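Local coordinates for beta-glucosidase (Saccharopolyspora erythraea D, PDB 5M6G), which probably hydrolyses terminal non-reducing beta-D-glucosyl residues, releasing beta-D-glucose, as a two-domain member of glycosyl hydrolase family 3, at residues K73-P77 against Q78-D82; T290-V293 against N294-K298; L431-G435 against K436-D440. All coordinates share one frame; numbering follows the deposited sequence.

Overall arrangement
All three contacts are local, and each joins two segments that follow one another directly in the chain. They come in series. None closes a long loop, and none nests in or crosses another. Interaction 1 lies in the N-terminal family 3 domain, where it joins the loop after strand 68-71 to the start of helix 77-82. Interaction 2 follows in the same domain, about 32 Å away between centres. It holds successive turns of helix 290-300, which comes before strand 306-308. Interaction 3 belongs to the C-terminal domain. It joins the end of strand 431-434 to the loop before helix 441-445. Its centre lies about 46 Å from that of interaction 1.

Interaction 1 (K73-P77 against Q78-D82); sequences KAAGP and QAVAD. With PGE (triethylene glycol), chain K.
Gly76 O receives the N-H of Val80 at 3.0 Å (N-H...O angle 168°). The CG2 methyl of Val80 also lies against Gly76 O, at 3.3 Å. This branch stands beside the backbone N of Val80, because CG1 takes the position anti to that N (chi1 169°). The same methyl, CG2, also meets Ala75 CB at 3.8 Å. Ala79 CB touches the Ala75 methyl more loosely. Pro77 O repeats the backbone bond one residue on, to Ala81 N. Gly76 is the N-cap of helix 77-82, and Pro77 opens its first turn, where the missing N-H of proline costs no helical bond. The helix links strands 68-71 and 87-90, parallel neighbours in the sheet, as in a beta-alpha-beta crossover of the TIM-barrel-type domain. Gln78 bends at chi2 (50°) and brings NE2 to Asp82 OD1 at 2.7 Å. OD1 lies in the amide plane of Gln78, but the donor stands above the carboxylate plane. A triethylene glycol, probably from the crystallisation liquor, follows the loop. Its O1 accepts a hydrogen bond from Gln78 N at 3.1 Å, and its O4 donates to Lys73 O at 2.8 Å. Pro77 and Val80 pack on Tyr111 of helix 101-116.

Interaction 2 (T290-V293 against N294-K298); sequences TYLV and NDVLK
Thr290 O accepts two backbone N-H groups, Asn294 N at 2.8 Å and Asp295 N at 3.0 Å. The Asp295 donor lies in the carbonyl plane, whereas the Asn294 donor stands above it in a more bent bond (132°). Asp295 N, like the donors that follow, sits five residues past its acceptor, as in a pi-helical turn; the Asn294 N bond is the ordinary four-residue one. Val296 N binds Tyr291 O at 2.7 Å, Leu297 N binds Leu292 O, and Lys298 N binds Val293 O. Apolar contact is centred on the Tyr291 ring. Val296 CG2 sits over one face in a CH-pi contact, offset toward the rim and nearest CZ, 3.8 Å from the ring centroid. The ring is swung there with CG anti to the backbone N (chi1 175°). Leu292 CD2 touches the same methyl more loosely. At the ring edge Asp295 OD2 approaches Tyr291 CD1, with the carboxylate nearly perpendicular to the ring. Among the polar side chains, Asn294 ND2 donates to Asp295 OD1 at 3.0 Å. Lys298 NZ forms salt bridges with Asp368 and Asp337. Tyr291 OH is hydrogen-bonded to Glu252 OE2. The tyrosine is thus fixed at two points, ring face and hydroxyl.

Interaction 3 (L431-G435 against K436-D440); sequences LFVAG and KNADD
The chain turns sharply after strand 431-434 in a type I beta turn from Gly435 to Ala438, closed by Ala438 N donating to Gly435 O at 3.2 Å. The donor stands well above the carbonyl plane, 65° out of it. Gly435 has a positive phi (113°), and in this backbone state a side chain would be jammed against the preceding carbonyl O. A water bridges the turn to the residue after it. It donates to Gly435 O at 3.1 Å and accepts from Asp439 N at 3.0 Å, and it has a weak bond to Lys436 O. Among the side chains, the Ala438 methyl folds back towards the strand. It meets Val433 CG1 at 3.7 Å and lies 3.6 Å from Ala434 O. Val433 presents this branch because CG1 is anti to its backbone N (chi1 -179°). Val433 and Ala438 both also touch Tyr480 of strand 478-480. Lys436 CB points away from the strand segment; Lys436 NZ forms salt bridges with Asp517 and Asp520 and a hydrogen bond with Gly499 O, while Asn437 ND2 is held by Glu500 O. The turn sits at the C-terminal end of an inner strand of the mixed sheet in the family 3 C-terminal domain, between parallel strands 493-499 and 478-480, and leads to helix 441-445, which Asp440 OD1 N-caps by accepting from Asn443 N.

Interaction 1 (K73-P77 against Q78-D82)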
ATOM      1  N   LYS A  73      11.709  10.631  13.187  1.00 15.15           N
ATOM      2  CA  LYS A  73      12.790  11.609  13.069  1.00 14.49           C
ATOM      3  C   LYS A  73      12.558  12.837  13.944  1.00 16.44           C
ATOM      4  O   LYS A  73      13.521  13.541  14.273  1.00 19.04           O
ATOM      5  CB  LYS A  73      12.969  12.039  11.611  1.00 16.39           C
ATOM      6  CG  LYS A  73      13.572  10.960  10.714  1.00 23.79           C
ATOM      7  CD  LYS A  73      13.926  11.507   9.324  1.00 24.85           C
ATOM      8  CE  LYS A  73      12.684  11.985   8.580  1.00 26.91           C
ATOM      9  NZ  LYS A  73      11.792  10.847   8.199  1.00 23.34           N
ATOM     10  N   ALA A  74      11.312  13.112  14.326  1.00 16.40           N
ATOM     11  CA  ALA A  74      11.006  14.299  15.116  1.00 16.26           C
ATOM     12  C   ALA A  74      11.107  14.075  16.618  1.00 17.76           C
ATOM     13  O   ALA A  74      11.195  15.059  17.364  1.00 17.80           O
ATOM     14  CB  ALA A  74       9.602  14.816  14.792  1.00 13.93           C
ATOM     15  N   ALA A  75      11.091  12.829  17.084  1.00 16.95           N
ATOM     16  CA  ALA A  75      11.077  12.571  18.521  1.00 17.89           C
ATOM     17  C   ALA A  75      11.704  11.219  18.806  1.00 17.48           C
ATOM     18  O   ALA A  75      11.185  10.187  18.373  1.00 16.59           O
ATOM     19  CB  ALA A  75       9.648  12.622  19.068  1.00 18.65           C
ATOM     20  N   GLY A  76      12.810  11.220  19.543  1.00 20.23           N
ATOM     21  CA  GLY A  76      13.374   9.986  20.023  1.00 21.83           C
ATOM     22  C   GLY A  76      12.569   9.422  21.172  1.00 20.71           C
ATOM     23  O   GLY A  76      11.573  10.005  21.633  1.00 16.28           O
ATOM     24  N   PRO A  77      13.006   8.258  21.659  1.00 18.85           N
ATOM     25  CA  PRO A  77      12.259   7.587  22.742  1.00 13.37           C
ATOM     26  C   PRO A  77      11.975   8.475  23.939  1.00 20.02           C
ATOM     27  O   PRO A  77      10.829   8.536  24.402  1.00 14.64           O
ATOM     28  CB  PRO A  77      13.179   6.409  23.097  1.00 15.70           C
ATOM     29  CG  PRO A  77      13.864   6.082  21.769  1.00 15.08           C
ATOM     30  CD  PRO A  77      14.109   7.425  21.134  1.00 17.46           C
ATOM     31  N   GLN A  78      12.988   9.185  24.445  1.00 17.47           N
ATOM     32  CA  GLN A  78      12.786   9.988  25.648  1.00 19.51           C
ATOM     33  C   GLN A  78      11.738  11.071  25.429  1.00 17.85           C
ATOM     34  O   GLN A  78      10.864  11.275  26.282  1.00 18.65           O
ATOM     35  CB  GLN A  78      14.111  10.604  26.103  1.00 26.23           C
ATOM     36  CG  GLN A  78      14.061  11.149  27.518  1.00 31.45           C
ATOM     37  CD  GLN A  78      13.484  10.138  28.488  1.00 32.71           C
ATOM     38  OE1 GLN A  78      14.012   9.033  28.635  1.00 35.42           O
ATOM     39  NE2 GLN A  78      12.384  10.503  29.141  1.00 27.07           N
ATOM     40  N   ALA A  79      11.800  11.770  24.292  1.00 18.58           N
ATOM     41  CA  ALA A  79      10.826  12.826  24.012  1.00 18.97           C
ATOM     42  C   ALA A  79       9.418  12.268  23.866  1.00 18.68           C
ATOM     43  O   ALA A  79       8.443  12.898  24.298  1.00 16.92           O
ATOM     44  CB  ALA A  79      11.208  13.585  22.745  1.00 24.54           C
ATOM     45  N   VAL A  80       9.284  11.106  23.222  1.00 18.46           N
ATOM     46  CA  VAL A  80       7.972  10.471  23.122  1.00 18.69           C
ATOM     47  C   VAL A  80       7.416  10.201  24.515  1.00 18.51           C
ATOM     48  O   VAL A  80       6.256  10.510  24.808  1.00 17.62           O
ATOM     49  CB  VAL A  80       8.059   9.184  22.279  1.00 20.70           C
ATOM     50  CG1 VAL A  80       6.760   8.381  22.388  1.00 20.27           C
ATOM     51  CG2 VAL A  80       8.360   9.533  20.819  1.00 17.05           C
ATOM     52  N   ALA A  81       8.246   9.653  25.404  1.00 18.33           N
ATOM     53  CA  ALA A  81       7.795   9.411  26.774  1.00 19.87           C
ATOM     54  C   ALA A  81       7.525  10.716  27.518  1.00 19.49           C
ATOM     55  O   ALA A  81       6.501  10.836  28.208  1.00 19.41           O
ATOM     56  CB  ALA A  81       8.821   8.564  27.531  1.00 18.55           C
ATOM     57  N   ASP A  82       8.420  11.707  27.390  1.00 18.00           N
ATOM     58  CA  ASP A  82       8.239  12.969  28.110  1.00 17.34           C
ATOM     59  C   ASP A  82       6.897  13.622  27.792  1.00 15.41           C
ATOM     60  O   ASP A  82       6.301  14.263  28.663  1.00 16.46           O
ATOM     61  CB  ASP A  82       9.374  13.945  27.789  1.00 16.66           C
ATOM     62  CG  ASP A  82      10.694  13.552  28.432  1.00 25.53           C
ATOM     63  OD1 ASP A  82      10.719  12.621  29.264  1.00 23.51           O
ATOM     64  OD2 ASP A  82      11.716  14.189  28.106  1.00 24.89           O
TER
HETATM   65  C1  PGE K 710      16.107  10.341  22.695  1.00 22.94           C
HETATM   66  O1  PGE K 710      15.938   9.143  23.442  1.00 27.14           O
HETATM   67  C2  PGE K 710      14.860  11.194  22.838  1.00 29.76           C
HETATM   68  O2  PGE K 710      15.142  12.557  22.617  1.00 37.72           O
HETATM   69  C3  PGE K 710      14.290  13.154  21.672  1.00 37.02           C
HETATM   70  C4  PGE K 710      15.000  13.280  20.349  1.00 38.65           C
HETATM   71  O4  PGE K 710      14.367  14.729  16.620  1.00 37.60           O
HETATM   72  C6  PGE K 710      15.344  14.141  17.472  1.00 42.37           C
HETATM   73  C5  PGE K 710      15.358  14.921  18.772  1.00 42.64           C
HETATM   74  O3  PGE K 710      14.410  14.353  19.656  1.00 36.99           O

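Interaction 2 (T290-V293 against N294-K298)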
ATOM      1  N   THR A 290     -17.167  16.377   9.206  1.00 17.09           N
ATOM      2  CA  THR A 290     -17.924  15.749  10.280  1.00 17.79           C
ATOM      3  C   THR A 290     -18.936  14.753   9.724  1.00 14.24           C
ATOM      4  O   THR A 290     -19.144  13.676  10.296  1.00 14.62           O
ATOM      5  CB  THR A 290     -18.626  16.826  11.115  1.00 19.73           C
ATOM      6  OG1 THR A 290     -17.666  17.809  11.524  1.00 19.54           O
ATOM      7  CG2 THR A 290     -19.263  16.220  12.352  1.00 16.38           C
ATOM      8  N   TYR A 291     -19.560  15.087   8.592  1.00 14.83           N
ATOM      9  CA  TYR A 291     -20.574  14.204   8.031  1.00 14.51           C
ATOM     10  C   TYR A 291     -19.968  12.858   7.638  1.00 12.98           C
ATOM     11  O   TYR A 291     -20.444  11.802   8.069  1.00 15.07           O
ATOM     12  CB  TYR A 291     -21.265  14.864   6.828  1.00 14.48           C
ATOM     13  CG  TYR A 291     -22.248  13.939   6.145  1.00 15.31           C
ATOM     14  CD1 TYR A 291     -23.378  13.490   6.815  1.00 16.61           C
ATOM     15  CD2 TYR A 291     -22.037  13.502   4.837  1.00 15.56           C
ATOM     16  CE1 TYR A 291     -24.277  12.631   6.214  1.00 15.62           C
ATOM     17  CE2 TYR A 291     -22.933  12.641   4.219  1.00 17.24           C
ATOM     18  CZ  TYR A 291     -24.056  12.214   4.912  1.00 21.78           C
ATOM     19  OH  TYR A 291     -24.954  11.359   4.313  1.00 19.27           O
ATOM     20  N   LEU A 292     -18.901  12.872   6.837  1.00 11.30           N
ATOM     21  CA  LEU A 292     -18.387  11.598   6.346  1.00 13.60           C
ATOM     22  C   LEU A 292     -17.664  10.824   7.442  1.00 14.63           C
ATOM     23  O   LEU A 292     -17.802   9.600   7.529  1.00 14.04           O
ATOM     24  CB  LEU A 292     -17.475  11.815   5.132  1.00 13.36           C
ATOM     25  CG  LEU A 292     -18.199  12.258   3.858  1.00 14.13           C
ATOM     26  CD1 LEU A 292     -17.232  12.365   2.691  1.00 14.94           C
ATOM     27  CD2 LEU A 292     -19.326  11.289   3.518  1.00 12.83           C
ATOM     28  N   VAL A 293     -16.908  11.514   8.301  1.00 14.16           N
ATOM     29  CA  VAL A 293     -16.088  10.810   9.292  1.00 15.17           C
ATOM     30  C   VAL A 293     -16.911  10.454  10.525  1.00 15.41           C
ATOM     31  O   VAL A 293     -16.919   9.304  10.976  1.00 16.58           O
ATOM     32  CB  VAL A 293     -14.851  11.649   9.671  1.00 14.98           C
ATOM     33  CG1 VAL A 293     -14.044  10.938  10.748  1.00 14.25           C
ATOM     34  CG2 VAL A 293     -13.983  11.896   8.464  1.00 11.30           C
ATOM     35  N   ASN A 294     -17.611  11.429  11.104  1.00 16.09           N
ATOM     36  CA  ASN A 294     -18.376  11.094  12.300  1.00 12.49           C
ATOM     37  C   ASN A 294     -19.727  10.489  11.951  1.00 16.31           C
ATOM     38  O   ASN A 294     -20.080   9.414  12.455  1.00 18.33           O
ATOM     39  CB  ASN A 294     -18.563  12.316  13.192  1.00 17.08           C
ATOM     40  CG  ASN A 294     -19.294  11.969  14.475  1.00 26.24           C
ATOM     41  OD1 ASN A 294     -18.692  11.480  15.431  1.00 26.94           O
ATOM     42  ND2 ASN A 294     -20.608  12.188  14.488  1.00 21.59           N
ATOM     43  N   ASP A 295     -20.497  11.153  11.087  1.00 14.45           N
ATOM     44  CA  ASP A 295     -21.876  10.723  10.879  1.00 15.30           C
ATOM     45  C   ASP A 295     -21.938   9.423  10.087  1.00 18.62           C
ATOM     46  O   ASP A 295     -22.661   8.491  10.461  1.00 17.94           O
ATOM     47  CB  ASP A 295     -22.674  11.827  10.185  1.00 14.27           C
ATOM     48  CG  ASP A 295     -22.875  13.047  11.075  1.00 18.66           C
ATOM     49  OD1 ASP A 295     -22.505  12.990  12.268  1.00 19.58           O
ATOM     50  OD2 ASP A 295     -23.407  14.061  10.584  1.00 18.95           O
ATOM     51  N   VAL A 296     -21.176   9.324   9.004  1.00 14.87           N
ATOM     52  CA  VAL A 296     -21.274   8.141   8.153  1.00 13.25           C
ATOM     53  C   VAL A 296     -20.365   7.018   8.643  1.00 15.56           C
ATOM     54  O   VAL A 296     -20.823   5.895   8.870  1.00 14.45           O
ATOM     55  CB  VAL A 296     -21.001   8.520   6.682  1.00 14.49           C
ATOM     56  CG1 VAL A 296     -21.002   7.280   5.788  1.00 13.56           C
ATOM     57  CG2 VAL A 296     -22.062   9.524   6.211  1.00 13.46           C
ATOM     58  N   LEU A 297     -19.074   7.294   8.861  1.00 15.07           N
ATOM     59  CA  LEU A 297     -18.151   6.210   9.191  1.00 13.75           C
ATOM     60  C   LEU A 297     -18.393   5.674  10.598  1.00 16.52           C
ATOM     61  O   LEU A 297     -18.640   4.479  10.787  1.00 14.49           O
ATOM     62  CB  LEU A 297     -16.707   6.680   9.036  1.00 15.58           C
ATOM     63  CG  LEU A 297     -15.640   5.689   9.524  1.00 14.07           C
ATOM     64  CD1 LEU A 297     -15.676   4.395   8.719  1.00 14.80           C
ATOM     65  CD2 LEU A 297     -14.297   6.349   9.405  1.00 15.44           C
ATOM     66  N   LYS A 298     -18.297   6.543  11.606  1.00 16.02           N
ATOM     67  CA  LYS A 298     -18.506   6.093  12.978  1.00 16.43           C
ATOM     68  C   LYS A 298     -19.974   5.787  13.243  1.00 18.16           C
ATOM     69  O   LYS A 298     -20.294   4.815  13.938  1.00 17.03           O
ATOM     70  CB  LYS A 298     -17.993   7.147  13.960  1.00 17.67           C
ATOM     71  CG  LYS A 298     -16.476   7.188  14.077  1.00 15.00           C
ATOM     72  CD  LYS A 298     -16.034   8.151  15.166  1.00 16.04           C
ATOM     73  CE  LYS A 298     -14.526   8.093  15.375  1.00 14.38           C
ATOM     74  NZ  LYS A 298     -14.108   9.000  16.494  1.00 14.30           N
TER

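Interaction 3 (L431-G435 against K436-D440)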
ATOM      1  N   LEU A 431      17.974 -16.569 -26.860  1.00 17.49           N
ATOM      2  CA  LEU A 431      16.941 -15.587 -26.560  1.00 19.98           C
ATOM      3  C   LEU A 431      17.579 -14.219 -26.392  1.00 15.01           C
ATOM      4  O   LEU A 431      18.725 -14.101 -25.948  1.00 14.38           O
ATOM      5  CB  LEU A 431      16.163 -15.951 -25.288  1.00 15.51           C
ATOM      6  CG  LEU A 431      15.223 -17.142 -25.430  1.00 21.65           C
ATOM      7  CD1 LEU A 431      14.691 -17.551 -24.070  1.00 21.73           C
ATOM      8  CD2 LEU A 431      14.070 -16.792 -26.370  1.00 24.49           C
ATOM      9  N   PHE A 432      16.844 -13.180 -26.770  1.00 12.87           N
ATOM     10  CA  PHE A 432      17.283 -11.817 -26.513  1.00 13.73           C
ATOM     11  C   PHE A 432      16.351 -11.147 -25.512  1.00 14.01           C
ATOM     12  O   PHE A 432      15.126 -11.274 -25.608  1.00 11.42           O
ATOM     13  CB  PHE A 432      17.344 -10.972 -27.791  1.00 14.46           C
ATOM     14  CG  PHE A 432      18.277  -9.800 -27.672  1.00 17.92           C
ATOM     15  CD1 PHE A 432      17.866  -8.617 -27.061  1.00 16.49           C
ATOM     16  CD2 PHE A 432      19.592  -9.904 -28.114  1.00 13.32           C
ATOM     17  CE1 PHE A 432      18.741  -7.549 -26.930  1.00 16.18           C
ATOM     18  CE2 PHE A 432      20.466  -8.839 -27.988  1.00 14.44           C
ATOM     19  CZ  PHE A 432      20.042  -7.659 -27.392  1.00 19.39           C
ATOM     20  N   VAL A 433      16.936 -10.435 -24.553  1.00 11.78           N
ATOM     21  CA  VAL A 433      16.168  -9.674 -23.574  1.00 14.66           C
ATOM     22  C   VAL A 433      16.655  -8.232 -23.590  1.00 15.26           C
ATOM     23  O   VAL A 433      17.862  -7.973 -23.657  1.00 16.22           O
ATOM     24  CB  VAL A 433      16.265 -10.290 -22.162  1.00 12.18           C
ATOM     25  CG1 VAL A 433      15.421  -9.477 -21.146  1.00 11.72           C
ATOM     26  CG2 VAL A 433      15.796 -11.740 -22.203  1.00 15.43           C
ATOM     27  N   ALA A 434      15.705  -7.294 -23.541  1.00 13.93           N
ATOM     28  CA  ALA A 434      15.996  -5.871 -23.529  1.00 12.19           C
ATOM     29  C   ALA A 434      14.964  -5.172 -22.659  1.00 12.98           C
ATOM     30  O   ALA A 434      13.992  -5.778 -22.205  1.00 13.79           O
ATOM     31  CB  ALA A 434      15.981  -5.277 -24.942  1.00 11.09           C
ATOM     32  N   GLY A 435      15.178  -3.886 -22.445  1.00 12.87           N
ATOM     33  CA  GLY A 435      14.225  -3.065 -21.707  1.00 11.31           C
ATOM     34  C   GLY A 435      14.786  -2.577 -20.380  1.00 13.02           C
ATOM     35  O   GLY A 435      15.502  -3.302 -19.678  1.00 12.47           O
ATOM     36  N   LYS A 436      14.439  -1.335 -20.015  1.00 15.49           N
ATOM     37  CA  LYS A 436      14.936  -0.775 -18.756  1.00 15.82           C
ATOM     38  C   LYS A 436      14.329  -1.442 -17.527  1.00 14.52           C
ATOM     39  O   LYS A 436      14.830  -1.235 -16.417  1.00 14.05           O
ATOM     40  CB  LYS A 436      14.681   0.735 -18.706  1.00 16.74           C
ATOM     41  CG  LYS A 436      13.219   1.133 -18.536  1.00 16.65           C
ATOM     42  CD  LYS A 436      13.093   2.634 -18.219  1.00 16.48           C
ATOM     43  CE  LYS A 436      11.637   3.080 -18.110  1.00 15.74           C
ATOM     44  NZ  LYS A 436      10.904   3.153 -19.421  1.00 13.79           N
ATOM     45  N   ASN A 437      13.272  -2.234 -17.689  1.00 15.19           N
ATOM     46  CA  ASN A 437      12.661  -2.939 -16.573  1.00 11.72           C
ATOM     47  C   ASN A 437      12.980  -4.430 -16.570  1.00 14.40           C
ATOM     48  O   ASN A 437      12.385  -5.174 -15.789  1.00 14.73           O
ATOM     49  CB  ASN A 437      11.145  -2.699 -16.573  1.00 12.89           C
ATOM     50  CG  ASN A 437      10.799  -1.293 -16.129  1.00 12.13           C
ATOM     51  OD1 ASN A 437      11.658  -0.598 -15.599  1.00 15.20           O
ATOM     52  ND2 ASN A 437       9.543  -0.867 -16.331  1.00 13.42           N
ATOM     53  N   ALA A 438      13.924  -4.879 -17.406  1.00 10.00           N
ATOM     54  CA  ALA A 438      14.225  -6.305 -17.515  1.00 15.49           C
ATOM     55  C   ALA A 438      15.081  -6.829 -16.366  1.00 13.75           C
ATOM     56  O   ALA A 438      14.982  -8.014 -16.014  1.00 13.02           O
ATOM     57  CB  ALA A 438      14.939  -6.597 -18.844  1.00 13.30           C
ATOM     58  N   ASP A 439      15.952  -5.991 -15.807  1.00 11.84           N
ATOM     59  CA  ASP A 439      16.997  -6.443 -14.895  1.00 11.25           C
ATOM     60  C   ASP A 439      17.154  -5.426 -13.768  1.00 14.55           C
ATOM     61  O   ASP A 439      18.231  -4.897 -13.509  1.00 15.72           O
ATOM     62  CB  ASP A 439      18.325  -6.630 -15.637  1.00 13.25           C
ATOM     63  CG  ASP A 439      19.383  -7.332 -14.794  1.00 15.37           C
ATOM     64  OD1 ASP A 439      19.018  -8.184 -13.962  1.00 15.00           O
ATOM     65  OD2 ASP A 439      20.589  -7.047 -14.978  1.00 15.89           O
ATOM     66  N   ASP A 440      16.060  -5.137 -13.062  1.00 13.39           N
ATOM     67  CA  ASP A 440      16.105  -4.036 -12.102  1.00 16.37           C
ATOM     68  C   ASP A 440      15.104  -4.329 -10.989  1.00 15.50           C
ATOM     69  O   ASP A 440      13.896  -4.185 -11.185  1.00 15.17           O
ATOM     70  CB  ASP A 440      15.815  -2.709 -12.790  1.00 15.14           C
ATOM     71  CG  ASP A 440      16.239  -1.513 -11.956  1.00 21.14           C
ATOM     72  OD1 ASP A 440      15.620  -1.266 -10.899  1.00 17.73           O
ATOM     73  OD2 ASP A 440      17.189  -0.813 -12.363  1.00 24.36           O
TER
HETATM   74  O   HOH W   1      17.050  -3.420 -16.987  1.00 25.18           O